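Local coordinates for glycosyl transferase family 8 (Streptococcus pneumoniae, PDB 5GVV), which transfers galactose from UDP-galactose to the terminal glucose of already glycosylated PsrP, the third step in O-glycosylation of this pneumococcal serine-rich repeat protein, at residues Arg18-Ser32 against Trp248-Trp262. Numbering follows the deposited sequence.
Sequences RQIETAMKSLCRHNS and WEYSLMDWSVILNEW
Lys25 runs across the face of Trp255 and on to the turn between helices 244-251 and 255-263, where its NZ donates to two backbone carbonyls, Met253 O at 2.7 Å and Ser251 O at 2.9 Å, the second from above its plane. The Lys25 side chain, otherwise extended, bends at chi3 (-76°), which carries NZ there. Trp255 NE1 hydrogen-bonds Glu21 OE2 at 2.9 Å on the anti side of the carboxylate, while Glu21 OE1 accepts a hydrogen bond from Trp47 NE1 of helix 45-57. Trp262 NE1 donates to Cys28 O at 2.7 Å, nearly in line with the carbonyl. His30 NE2 and Tyr250 OH share a straight hydrogen bond of 2.7 Å between rings that meet rim to rim. In this GT-A glycosyltransferase, helix 17-30 is the helix of the beta-alpha-beta crossover joining parallel strands 6-11 and 34-40 of the nucleotide-binding sheet; the later helix pair packs along one side of it, segment 255-262 nearly parallel to 18-30, their axes 15° apart. Three CH-pi contacts lie over ring faces: Lys25 CG 3.6 Å from the centroid of the Trp255 six-membered ring, Ser26 CB over Tyr250, and Ser32 CB over Trp262. Trp255 is a knob among Glu21, Met24, Lys25 and Cys28, and Ile258 CD1 shares its Lys25-covered face. Glu261 CG lies over the centre of the Arg29 guanidinium, the carboxylate stacked 10° from its plane; Arg29 NH2 and Glu261 OE2, 3.8 Å apart, make a long salt bridge of charges alone. Water joins Arg18 NH2 to Ser251 OG, while Arg18 NH1 hydrogen-bonds Tyr14 OH of the second subunit.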
loop_
_atom_site.group_PDB
_atom_site.type_symbol
_atom_site.label_atom_id
_atom_site.label_comp_id
_atom_site.label_asym_id
_atom_site.label_seq_id
_atom_site.Cartn_x
_atom_site.Cartn_y
_atom_site.Cartn_z
ATOM N N ARG A 18 -3.520 1.136 2.336
ATOM C CA ARG A 18 -3.954 -0.131 1.739
ATOM C C ARG A 18 -5.295 -0.583 2.316
ATOM O O ARG A 18 -6.101 -1.210 1.623
ATOM C CB ARG A 18 -2.904 -1.238 1.927
ATOM C CG ARG A 18 -1.695 -1.128 0.996
ATOM C CD ARG A 18 -0.705 -2.270 1.203
ATOM N NE ARG A 18 -1.246 -3.556 0.767
ATOM C CZ ARG A 18 -1.488 -4.576 1.585
ATOM N NH1 ARG A 18 -1.232 -4.457 2.881
ATOM N NH2 ARG A 18 -1.985 -5.713 1.111
ATOM N N GLN A 19 -5.529 -0.258 3.586
ATOM C CA GLN A 19 -6.782 -0.604 4.253
ATOM C C GLN A 19 -7.877 0.390 3.873
ATOM O O GLN A 19 -9.009 -0.001 3.581
ATOM C CB GLN A 19 -6.592 -0.619 5.775
ATOM C CG GLN A 19 -5.695 -1.749 6.300
ATOM C CD GLN A 19 -4.239 -1.618 5.868
ATOM O OE1 GLN A 19 -3.656 -0.535 5.928
ATOM N NE2 GLN A 19 -3.654 -2.719 5.412
ATOM N N ILE A 20 -7.537 1.676 3.880
ATOM C CA ILE A 20 -8.481 2.711 3.473
ATOM C C ILE A 20 -8.966 2.455 2.054
ATOM O O ILE A 20 -10.167 2.493 1.791
ATOM C CB ILE A 20 -7.850 4.117 3.536
ATOM C CG1 ILE A 20 -7.391 4.436 4.958
ATOM C CG2 ILE A 20 -8.830 5.185 3.025
ATOM C CD1 ILE A 20 -6.525 5.690 5.048
ATOM N N GLU A 21 -8.038 2.187 1.138
ATOM C CA GLU A 21 -8.404 2.007 -0.263
ATOM C C GLU A 21 -9.233 0.749 -0.483
ATOM O O GLU A 21 -10.171 0.755 -1.281
ATOM C CB GLU A 21 -7.162 1.998 -1.169
ATOM C CG GLU A 21 -7.514 2.075 -2.652
ATOM C CD GLU A 21 -6.308 2.286 -3.551
ATOM O OE1 GLU A 21 -5.228 2.658 -3.038
ATOM O OE2 GLU A 21 -6.449 2.076 -4.775
ATOM N N THR A 22 -8.879 -0.328 0.217
ATOM C CA THR A 22 -9.649 -1.569 0.167
ATOM C C THR A 22 -11.082 -1.376 0.673
ATOM O O THR A 22 -12.032 -1.872 0.070
ATOM C CB THR A 22 -8.966 -2.676 0.977
ATOM O OG1 THR A 22 -7.698 -2.984 0.379
ATOM C CG2 THR A 22 -9.819 -3.938 0.991
ATOM N N ALA A 23 -11.237 -0.659 1.781
ATOM C CA ALA A 23 -12.572 -0.410 2.330
ATOM C C ALA A 23 -13.395 0.435 1.363
ATOM O O ALA A 23 -14.579 0.166 1.146
ATOM C CB ALA A 23 -12.471 0.268 3.675
HETATM N N MSE A 24 -12.774 1.465 0.767
HETATM C CA MSE A 24 -13.455 2.294 -0.212
HETATM C C MSE A 24 -13.811 1.506 -1.434
HETATM O O MSE A 24 -14.891 1.631 -1.977
HETATM C CB MSE A 24 -12.638 3.570 -0.608
HETATM C CG MSE A 24 -12.483 4.573 0.511
HETATM SE SE MSE A 24 -11.241 6.039 -0.083
HETATM C CE MSE A 24 -12.258 6.167 -1.720
ATOM N N LYS A 25 -12.895 0.673 -1.928
ATOM C CA LYS A 25 -13.195 -0.179 -3.083
ATOM C C LYS A 25 -14.430 -1.046 -2.846
ATOM O O LYS A 25 -15.289 -1.161 -3.724
ATOM C CB LYS A 25 -11.996 -1.059 -3.447
ATOM C CG LYS A 25 -10.979 -0.359 -4.334
ATOM C CD LYS A 25 -10.034 -1.336 -5.034
ATOM C CE LYS A 25 -8.978 -1.886 -4.099
ATOM N NZ LYS A 25 -7.809 -2.458 -4.851
ATOM N N SER A 26 -14.524 -1.651 -1.666
ATOM C CA SER A 26 -15.664 -2.517 -1.357
ATOM C C SER A 26 -16.959 -1.704 -1.316
ATOM O O SER A 26 -17.993 -2.154 -1.812
ATOM C CB SER A 26 -15.440 -3.278 -0.046
ATOM O OG SER A 26 -15.404 -2.418 1.079
ATOM N N LEU A 27 -16.889 -0.501 -0.749
ATOM C CA LEU A 27 -18.030 0.420 -0.709
ATOM C C LEU A 27 -18.499 0.817 -2.114
ATOM O O LEU A 27 -19.701 0.769 -2.416
ATOM C CB LEU A 27 -17.672 1.670 0.107
ATOM C CG LEU A 27 -18.680 2.822 0.187
ATOM C CD1 LEU A 27 -19.962 2.390 0.875
ATOM C CD2 LEU A 27 -18.082 4.015 0.899
ATOM N N CYS A 28 -17.552 1.198 -2.970
ATOM C CA CYS A 28 -17.871 1.680 -4.315
ATOM C C CYS A 28 -18.297 0.545 -5.238
ATOM O O CYS A 28 -19.028 0.761 -6.205
ATOM C CB CYS A 28 -16.667 2.413 -4.920
ATOM S SG CYS A 28 -16.226 3.935 -4.066
ATOM N N ARG A 29 -17.817 -0.661 -4.949
ATOM C CA ARG A 29 -18.208 -1.842 -5.702
ATOM C C ARG A 29 -19.727 -2.036 -5.684
ATOM O O ARG A 29 -20.324 -2.443 -6.687
ATOM C CB ARG A 29 -17.517 -3.072 -5.109
ATOM C CG ARG A 29 -17.971 -4.400 -5.694
ATOM C CD ARG A 29 -17.707 -4.476 -7.191
ATOM N NE ARG A 29 -17.996 -5.807 -7.713
ATOM C CZ ARG A 29 -19.178 -6.181 -8.195
ATOM N NH1 ARG A 29 -20.192 -5.328 -8.232
ATOM N NH2 ARG A 29 -19.349 -7.415 -8.644
ATOM N N HIS A 30 -20.353 -1.714 -4.553
ATOM C CA HIS A 30 -21.761 -2.041 -4.356
ATOM C C HIS A 30 -22.668 -0.819 -4.208
ATOM O O HIS A 30 -23.887 -0.963 -4.112
ATOM C CB HIS A 30 -21.916 -2.952 -3.135
ATOM C CG HIS A 30 -21.156 -4.238 -3.240
ATOM N ND1 HIS A 30 -21.562 -5.281 -4.046
ATOM C CD2 HIS A 30 -20.014 -4.651 -2.640
ATOM C CE1 HIS A 30 -20.705 -6.279 -3.938
ATOM N NE2 HIS A 30 -19.754 -5.922 -3.092
ATOM N N ASN A 31 -22.074 0.375 -4.193
ATOM C CA ASN A 31 -22.827 1.609 -3.997
ATOM C C ASN A 31 -22.289 2.752 -4.860
ATOM O O ASN A 31 -21.103 3.085 -4.791
ATOM C CB ASN A 31 -22.799 2.029 -2.521
ATOM C CG ASN A 31 -23.348 0.958 -1.591
ATOM O OD1 ASN A 31 -24.517 1.001 -1.188
ATOM N ND2 ASN A 31 -22.504 -0.008 -1.241
ATOM N N SER A 32 -23.155 3.346 -5.675
ATOM C CA SER A 32 -22.767 4.486 -6.505
ATOM C C SER A 32 -23.215 5.802 -5.872
ATOM O O SER A 32 -23.824 5.808 -4.796
ATOM C CB SER A 32 -23.357 4.353 -7.909
ATOM O OG SER A 32 -24.770 4.215 -7.866
ATOM N N TRP A 248 -9.022 -9.894 1.142
ATOM C CA TRP A 248 -8.071 -9.975 0.045
ATOM C C TRP A 248 -8.749 -9.850 -1.315
ATOM O O TRP A 248 -8.192 -9.252 -2.241
ATOM C CB TRP A 248 -7.240 -11.256 0.159
ATOM C CG TRP A 248 -6.201 -11.102 1.213
ATOM C CD1 TRP A 248 -6.251 -11.564 2.496
ATOM C CD2 TRP A 248 -4.974 -10.374 1.097
ATOM N NE1 TRP A 248 -5.119 -11.192 3.177
ATOM C CE2 TRP A 248 -4.315 -10.459 2.338
ATOM C CE3 TRP A 248 -4.360 -9.670 0.056
ATOM C CZ2 TRP A 248 -3.075 -9.862 2.570
ATOM C CZ3 TRP A 248 -3.124 -9.074 0.287
ATOM C CH2 TRP A 248 -2.497 -9.175 1.532
ATOM N N GLU A 249 -9.952 -10.403 -1.428
ATOM C CA GLU A 249 -10.735 -10.314 -2.654
ATOM C C GLU A 249 -10.942 -8.860 -3.087
ATOM O O GLU A 249 -10.876 -8.539 -4.278
ATOM C CB GLU A 249 -12.084 -10.993 -2.443
ATOM C CG GLU A 249 -12.993 -10.989 -3.658
ATOM C CD GLU A 249 -14.268 -11.775 -3.416
ATOM O OE1 GLU A 249 -14.837 -12.297 -4.401
ATOM O OE2 GLU A 249 -14.689 -11.882 -2.240
ATOM N N TYR A 250 -11.186 -7.975 -2.125
ATOM C CA TYR A 250 -11.347 -6.566 -2.459
ATOM C C TYR A 250 -10.021 -5.817 -2.570
ATOM O O TYR A 250 -9.888 -4.903 -3.391
ATOM C CB TYR A 250 -12.301 -5.885 -1.478
ATOM C CG TYR A 250 -13.734 -6.306 -1.683
ATOM C CD1 TYR A 250 -14.521 -5.701 -2.656
ATOM C CD2 TYR A 250 -14.298 -7.313 -0.917
ATOM C CE1 TYR A 250 -15.834 -6.085 -2.853
ATOM C CE2 TYR A 250 -15.607 -7.703 -1.109
ATOM C CZ TYR A 250 -16.369 -7.084 -2.078
ATOM O OH TYR A 250 -17.681 -7.469 -2.273
ATOM N N SER A 251 -9.035 -6.198 -1.762
ATOM C CA SER A 251 -7.719 -5.562 -1.839
ATOM C C SER A 251 -7.079 -5.746 -3.219
ATOM O O SER A 251 -6.454 -4.822 -3.758
ATOM C CB SER A 251 -6.786 -6.117 -0.761
ATOM O OG SER A 251 -5.483 -5.572 -0.888
ATOM N N LEU A 252 -7.257 -6.936 -3.789
ATOM C CA LEU A 252 -6.634 -7.280 -5.065
ATOM C C LEU A 252 -7.513 -6.959 -6.272
ATOM O O LEU A 252 -7.156 -7.274 -7.416
ATOM C CB LEU A 252 -6.254 -8.758 -5.069
ATOM C CG LEU A 252 -5.315 -9.133 -3.928
ATOM C CD1 LEU A 252 -5.203 -10.631 -3.784
ATOM C CD2 LEU A 252 -3.943 -8.515 -4.145
HETATM N N MSE A 253 -8.653 -6.326 -6.017
HETATM C CA MSE A 253 -9.570 -5.937 -7.084
HETATM C C MSE A 253 -9.093 -4.639 -7.728
HETATM O O MSE A 253 -8.838 -3.651 -7.031
HETATM C CB MSE A 253 -10.983 -5.781 -6.514
HETATM C CG MSE A 253 -12.066 -5.498 -7.540
HETATM SE SE MSE A 253 -13.835 -5.489 -6.720
HETATM C CE MSE A 253 -14.060 -7.406 -6.498
ATOM N N ASP A 254 -8.930 -4.651 -9.051
ATOM C CA ASP A 254 -8.585 -3.429 -9.779
ATOM C C ASP A 254 -9.761 -2.463 -9.726
ATOM O O ASP A 254 -10.911 -2.891 -9.657
ATOM C CB ASP A 254 -8.265 -3.744 -11.243
ATOM C CG ASP A 254 -6.874 -4.322 -11.440
ATOM O OD1 ASP A 254 -5.953 -3.986 -10.665
ATOM O OD2 ASP A 254 -6.694 -5.104 -12.394
ATOM N N TRP A 255 -9.484 -1.164 -9.764
ATOM C CA TRP A 255 -10.549 -0.174 -9.819
ATOM C C TRP A 255 -11.310 -0.304 -11.134
ATOM O O TRP A 255 -12.505 0.005 -11.209
ATOM C CB TRP A 255 -9.963 1.230 -9.690
ATOM C CG TRP A 255 -9.808 1.684 -8.266
ATOM C CD1 TRP A 255 -8.653 1.749 -7.536
ATOM C CD2 TRP A 255 -10.857 2.136 -7.404
ATOM N NE1 TRP A 255 -8.927 2.216 -6.267
ATOM C CE2 TRP A 255 -10.273 2.464 -6.164
ATOM C CE3 TRP A 255 -12.236 2.301 -7.563
ATOM C CZ2 TRP A 255 -11.026 2.948 -5.085
ATOM C CZ3 TRP A 255 -12.983 2.781 -6.495
ATOM C CH2 TRP A 255 -12.375 3.096 -5.270
ATOM N N SER A 256 -10.610 -0.773 -12.164
ATOM C CA SER A 256 -11.207 -0.985 -13.479
ATOM C C SER A 256 -12.365 -1.984 -13.429
ATOM O O SER A 256 -13.374 -1.798 -14.118
ATOM C CB SER A 256 -10.144 -1.448 -14.471
ATOM O OG SER A 256 -9.551 -2.660 -14.040
ATOM N N VAL A 257 -12.225 -3.036 -12.618
ATOM C CA VAL A 257 -13.317 -3.988 -12.409
ATOM C C VAL A 257 -14.544 -3.280 -11.839
ATOM O O VAL A 257 -15.677 -3.506 -12.280
ATOM C CB VAL A 257 -12.916 -5.122 -11.443
ATOM C CG1 VAL A 257 -14.142 -5.958 -11.054
ATOM C CG2 VAL A 257 -11.850 -5.999 -12.060
ATOM N N ILE A 258 -14.310 -2.425 -10.851
ATOM C CA ILE A 258 -15.392 -1.714 -10.177
ATOM C C ILE A 258 -16.094 -0.754 -11.135
ATOM O O ILE A 258 -17.324 -0.722 -11.205
ATOM C CB ILE A 258 -14.871 -0.946 -8.948
ATOM C CG1 ILE A 258 -14.241 -1.921 -7.948
ATOM C CG2 ILE A 258 -15.990 -0.118 -8.296
ATOM C CD1 ILE A 258 -13.485 -1.250 -6.815
ATOM N N LEU A 259 -15.304 0.023 -11.872
ATOM C CA LEU A 259 -15.845 0.971 -12.841
ATOM C C LEU A 259 -16.581 0.262 -13.981
ATOM O O LEU A 259 -17.639 0.716 -14.418
ATOM C CB LEU A 259 -14.726 1.858 -13.391
ATOM C CG LEU A 259 -14.083 2.796 -12.371
ATOM C CD1 LEU A 259 -12.777 3.358 -12.905
ATOM C CD2 LEU A 259 -15.035 3.921 -12.005
ATOM N N ASN A 260 -16.031 -0.857 -14.446
ATOM C CA ASN A 260 -16.655 -1.621 -15.528
ATOM C C ASN A 260 -18.045 -2.176 -15.189
ATOM O O ASN A 260 -18.920 -2.247 -16.060
ATOM C CB ASN A 260 -15.743 -2.766 -15.979
ATOM C CG ASN A 260 -16.422 -3.694 -16.963
ATOM O OD1 ASN A 260 -17.055 -4.680 -16.575
ATOM N ND2 ASN A 260 -16.309 -3.377 -18.246
ATOM N N GLU A 261 -18.240 -2.581 -13.937
ATOM C CA GLU A 261 -19.543 -3.066 -13.487
ATOM C C GLU A 261 -20.597 -1.965 -13.575
ATOM O O GLU A 261 -21.706 -2.194 -14.063
ATOM C CB GLU A 261 -19.457 -3.585 -12.050
ATOM C CG GLU A 261 -18.614 -4.838 -11.886
ATOM C CD GLU A 261 -19.361 -6.105 -12.264
ATOM O OE1 GLU A 261 -20.599 -6.043 -12.436
ATOM O OE2 GLU A 261 -18.707 -7.164 -12.381
ATOM N N TRP A 262 -20.251 -0.773 -13.095
ATOM C CA TRP A 262 -21.164 0.362 -13.150
ATOM C C TRP A 262 -21.374 0.847 -14.583
ATOM O O TRP A 262 -22.504 1.118 -14.985
ATOM C CB TRP A 262 -20.657 1.512 -12.272
ATOM C CG TRP A 262 -20.762 1.215 -10.804
ATOM C CD1 TRP A 262 -19.731 1.046 -9.922
ATOM C CD2 TRP A 262 -21.966 1.030 -10.053
ATOM N NE1 TRP A 262 -20.224 0.776 -8.667
ATOM C CE2 TRP A 262 -21.596 0.760 -8.723
ATOM C CE3 TRP A 262 -23.328 1.075 -10.378
ATOM C CZ2 TRP A 262 -22.539 0.528 -7.715
ATOM C CZ3 TRP A 262 -24.259 0.849 -9.381
ATOM C CH2 TRP A 262 -23.862 0.579 -8.066
HETATM O O HOH W 1 -2.938 -6.357 -1.523
HETATM O O HOH W 2 -4.731 -3.016 -0.706
HETATM O O HOH W 3 -18.552 -2.012 -8.991
#